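Local coordinates for mandelate racemase/muconate lactonizing enzyme family protein (Roseovarius nubinhibens ISM, PDB 3U4F) that binds magnesium in an enolase-superfamily TIM barrel and probably acts as a hydro-lyase of the mandelate racemase/muconate lactonizing enzyme family, at residues F31-V39 against W50-D59. Numbering follows the deposited sequence.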
loop_
_atom_site.group_PDB
_atom_site.type_symbol
_atom_site.label_atom_id
_atom_site.label_comp_id
_atom_site.label_asym_id
_atom_site.label_seq_id
_atom_site.Cartn_x
_atom_site.Cartn_y
_atom_site.Cartn_z
ATOM N N PHE A 31 -3.315 -21.261 7.704
ATOM C CA PHE A 31 -2.229 -22.115 8.164
ATOM C C PHE A 31 -0.929 -21.571 7.596
ATOM O O PHE A 31 -0.685 -21.662 6.375
ATOM C CB PHE A 31 -2.440 -23.547 7.628
ATOM C CG PHE A 31 -3.823 -24.104 7.899
ATOM C CD1 PHE A 31 -4.024 -25.032 8.935
ATOM C CD2 PHE A 31 -4.912 -23.713 7.139
ATOM C CE1 PHE A 31 -5.280 -25.588 9.162
ATOM C CE2 PHE A 31 -6.190 -24.248 7.374
ATOM C CZ PHE A 31 -6.369 -25.192 8.389
ATOM N N THR A 32 -0.068 -21.030 8.460
ATOM C CA THR A 32 0.977 -20.189 7.963
ATOM C C THR A 32 2.291 -20.397 8.675
ATOM O O THR A 32 2.343 -20.891 9.822
ATOM C CB THR A 32 0.531 -18.684 8.008
ATOM O OG1 THR A 32 1.362 -17.913 7.141
ATOM C CG2 THR A 32 0.602 -18.121 9.454
ATOM N N ASN A 33 3.370 -20.079 7.973
ATOM C CA ASN A 33 4.614 -19.699 8.645
ATOM C C ASN A 33 5.022 -18.319 8.117
ATOM O O ASN A 33 4.200 -17.634 7.498
ATOM C CB ASN A 33 5.712 -20.783 8.517
ATOM C CG ASN A 33 6.120 -21.091 7.060
ATOM O OD1 ASN A 33 6.025 -20.257 6.160
ATOM N ND2 ASN A 33 6.673 -22.296 6.861
ATOM N N GLU A 34 6.274 -17.921 8.315
ATOM C CA GLU A 34 6.688 -16.586 7.905
ATOM C C GLU A 34 6.868 -16.456 6.388
ATOM O O GLU A 34 6.971 -15.349 5.876
ATOM C CB GLU A 34 7.950 -16.134 8.648
ATOM C CG GLU A 34 7.702 -15.798 10.135
ATOM C CD GLU A 34 9.001 -15.561 10.927
ATOM O OE1 GLU A 34 10.093 -15.551 10.306
ATOM O OE2 GLU A 34 8.929 -15.382 12.167
ATOM N N PHE A 35 6.922 -17.587 5.686
ATOM C CA PHE A 35 7.239 -17.608 4.264
ATOM C C PHE A 35 6.024 -17.798 3.341
ATOM O O PHE A 35 5.986 -17.271 2.213
ATOM C CB PHE A 35 8.195 -18.754 4.023
ATOM C CG PHE A 35 9.438 -18.662 4.863
ATOM C CD1 PHE A 35 10.390 -17.702 4.583
ATOM C CD2 PHE A 35 9.619 -19.507 5.970
ATOM C CE1 PHE A 35 11.568 -17.593 5.394
ATOM C CE2 PHE A 35 10.775 -19.408 6.777
ATOM C CZ PHE A 35 11.741 -18.443 6.487
ATOM N N VAL A 36 5.098 -18.636 3.772
ATOM C CA VAL A 36 3.896 -18.923 2.979
ATOM C C VAL A 36 2.755 -19.315 3.915
ATOM O O VAL A 36 2.979 -19.869 4.989
ATOM C CB VAL A 36 4.178 -19.998 1.879
ATOM C CG1 VAL A 36 4.602 -21.324 2.506
ATOM C CG2 VAL A 36 2.923 -20.205 0.947
ATOM N N GLY A 37 1.538 -18.997 3.504
ATOM C CA GLY A 37 0.364 -19.342 4.268
ATOM C C GLY A 37 -0.765 -19.756 3.365
ATOM O O GLY A 37 -0.988 -19.142 2.329
ATOM N N PHE A 38 -1.509 -20.780 3.774
ATOM C CA PHE A 38 -2.647 -21.252 3.010
ATOM C C PHE A 38 -3.952 -20.948 3.717
ATOM O O PHE A 38 -3.969 -20.781 4.939
ATOM C CB PHE A 38 -2.511 -22.766 2.736
ATOM C CG PHE A 38 -1.199 -23.118 2.078
ATOM C CD1 PHE A 38 -0.997 -22.863 0.718
ATOM C CD2 PHE A 38 -0.149 -23.665 2.836
ATOM C CE1 PHE A 38 0.260 -23.179 0.110
ATOM C CE2 PHE A 38 1.088 -23.980 2.251
ATOM C CZ PHE A 38 1.293 -23.715 0.891
ATOM N N VAL A 39 -5.022 -20.842 2.926
ATOM C CA VAL A 39 -6.322 -20.423 3.390
ATOM C C VAL A 39 -7.307 -21.508 3.056
ATOM O O VAL A 39 -7.339 -22.001 1.912
ATOM C CB VAL A 39 -6.791 -19.121 2.698
ATOM C CG1 VAL A 39 -8.163 -18.666 3.212
ATOM C CG2 VAL A 39 -5.758 -18.035 2.897
ATOM N N TRP A 50 -9.287 -24.496 -0.841
ATOM C CA TRP A 50 -7.946 -24.114 -0.398
ATOM C C TRP A 50 -7.329 -23.092 -1.358
ATOM O O TRP A 50 -7.398 -23.263 -2.582
ATOM C CB TRP A 50 -7.058 -25.367 -0.413
ATOM C CG TRP A 50 -7.288 -26.275 0.792
ATOM C CD1 TRP A 50 -8.171 -27.324 0.904
ATOM C CD2 TRP A 50 -6.650 -26.144 2.070
ATOM N NE1 TRP A 50 -8.088 -27.887 2.191
ATOM C CE2 TRP A 50 -7.165 -27.169 2.918
ATOM C CE3 TRP A 50 -5.678 -25.263 2.578
ATOM C CZ2 TRP A 50 -6.725 -27.333 4.246
ATOM C CZ3 TRP A 50 -5.237 -25.422 3.889
ATOM C CH2 TRP A 50 -5.745 -26.460 4.708
ATOM N N GLY A 51 -6.721 -22.041 -0.797
ATOM C CA GLY A 51 -6.013 -21.003 -1.557
ATOM C C GLY A 51 -4.719 -20.655 -0.829
ATOM O O GLY A 51 -4.311 -21.361 0.121
ATOM N N GLN A 52 -4.062 -19.595 -1.275
ATOM C CA GLN A 52 -2.790 -19.191 -0.677
ATOM C C GLN A 52 -2.717 -17.687 -0.682
ATOM O O GLN A 52 -3.124 -17.040 -1.654
ATOM C CB GLN A 52 -1.611 -19.789 -1.450
ATOM C CG GLN A 52 -0.234 -19.585 -0.798
ATOM C CD GLN A 52 0.870 -19.767 -1.821
ATOM O OE1 GLN A 52 1.158 -20.884 -2.231
ATOM N NE2 GLN A 52 1.469 -18.655 -2.257
ATOM N N VAL A 53 -2.288 -17.109 0.440
ATOM C CA VAL A 53 -1.896 -15.699 0.421
ATOM C C VAL A 53 -0.547 -15.542 -0.293
ATOM O O VAL A 53 0.207 -16.512 -0.484
ATOM C CB VAL A 53 -1.830 -15.108 1.865
ATOM C CG1 VAL A 53 -3.218 -15.179 2.553
ATOM C CG2 VAL A 53 -0.744 -15.810 2.700
ATOM N N SER A 54 -0.194 -14.313 -0.656
ATOM C CA SER A 54 1.144 -14.120 -1.186
ATOM C C SER A 54 2.221 -14.616 -0.230
ATOM O O SER A 54 2.082 -14.500 1.005
ATOM C CB SER A 54 1.411 -12.644 -1.526
ATOM O OG SER A 54 2.748 -12.550 -1.957
ATOM N N THR A 55 3.295 -15.169 -0.801
ATOM C CA THR A 55 4.508 -15.493 -0.056
ATOM C C THR A 55 5.172 -14.218 0.435
ATOM O O THR A 55 4.873 -13.134 -0.070
ATOM C CB THR A 55 5.520 -16.241 -0.929
ATOM O OG1 THR A 55 5.651 -15.564 -2.191
ATOM C CG2 THR A 55 5.038 -17.693 -1.186
ATOM N N TYR A 56 5.982 -14.407 1.480
ATOM C CA TYR A 56 6.907 -13.452 2.116
ATOM C C TYR A 56 6.163 -12.657 3.191
ATOM O O TYR A 56 5.207 -11.943 2.896
ATOM C CB TYR A 56 7.648 -12.565 1.118
ATOM C CG TYR A 56 8.327 -13.345 -0.006
ATOM C CD1 TYR A 56 9.398 -14.200 0.259
ATOM C CD2 TYR A 56 7.898 -13.211 -1.337
ATOM C CE1 TYR A 56 10.026 -14.923 -0.784
ATOM C CE2 TYR A 56 8.525 -13.921 -2.380
ATOM C CZ TYR A 56 9.580 -14.766 -2.092
ATOM O OH TYR A 56 10.166 -15.465 -3.131
ATOM N N HIS A 57 6.586 -12.860 4.434
ATOM C CA HIS A 57 5.897 -12.292 5.597
ATOM C C HIS A 57 4.417 -12.711 5.629
ATOM O O HIS A 57 3.537 -11.948 5.999
ATOM C CB HIS A 57 6.136 -10.751 5.666
ATOM C CG HIS A 57 7.593 -10.381 5.605
ATOM N ND1 HIS A 57 8.082 -9.348 4.823
ATOM C CD2 HIS A 57 8.678 -10.961 6.172
ATOM C CE1 HIS A 57 9.400 -9.293 4.931
ATOM N NE2 HIS A 57 9.787 -10.263 5.736
ATOM N N SER A 58 4.160 -13.971 5.261
ATOM C CA SER A 58 2.788 -14.455 5.133
ATOM C C SER A 58 2.063 -14.477 6.473
ATOM O O SER A 58 0.853 -14.410 6.504
ATOM C CB SER A 58 2.771 -15.843 4.514
ATOM O OG SER A 58 3.371 -15.787 3.236
ATOM N N ASP A 59 2.822 -14.555 7.566
ATOM C CA ASP A 59 2.219 -14.522 8.909
ATOM C C ASP A 59 1.591 -13.155 9.189
ATOM O O ASP A 59 0.517 -13.087 9.781
ATOM C CB ASP A 59 3.231 -14.912 10.005
ATOM C CG ASP A 59 4.466 -14.026 10.021
ATOM O OD1 ASP A 59 4.973 -13.636 8.940
ATOM O OD2 ASP A 59 4.944 -13.706 11.138
#
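Val39 and Gly51 exchange two backbone hydrogen bonds, Gly51 N to Val39 O (2.8 Å) and Val39 N to Gly51 O, and Val53 N continues the ladder onto Gly37 O. Where the strands part, the pairing passes to the 33-36 turn: Phe35 O accepts Tyr56 N at 3.0 Å, and Glu34 O takes Ser58 N from above its carbonyl plane. Asn33 OD1 ties that turn together, accepting Phe35 N (an Asx turn) and also Val36 N, which extends it to an Asx motif; Asn33 O takes Thr32 OG1. Ser58 OG donates to a lone pair of Ser54 O at 2.9 Å, while its CB packs against Gly37 N, a buried donor without any partner. The Gln52 chain runs alongside the Phe38 ring, its amide 72° from the ring plane; Val36 CG2 touches Gln52 CD at 3.5 Å. NE2 of that amide is hydrogen-bonded to Val53 O and Ser312 OG, OE1 to Leu313 N. Thr55 OG1 and Tyr56 OH both bond Asn310 ND2. Asp59 lies beside Glu34, their like charges probably eased by its salt bridge to Arg67 of the second subunit. These contacts close the last hairpin of the antiparallel meander 25-32, 37-43, 48-52 and hold the loop entering helix 58-73, in the enolase-superfamily N-terminal capping domain.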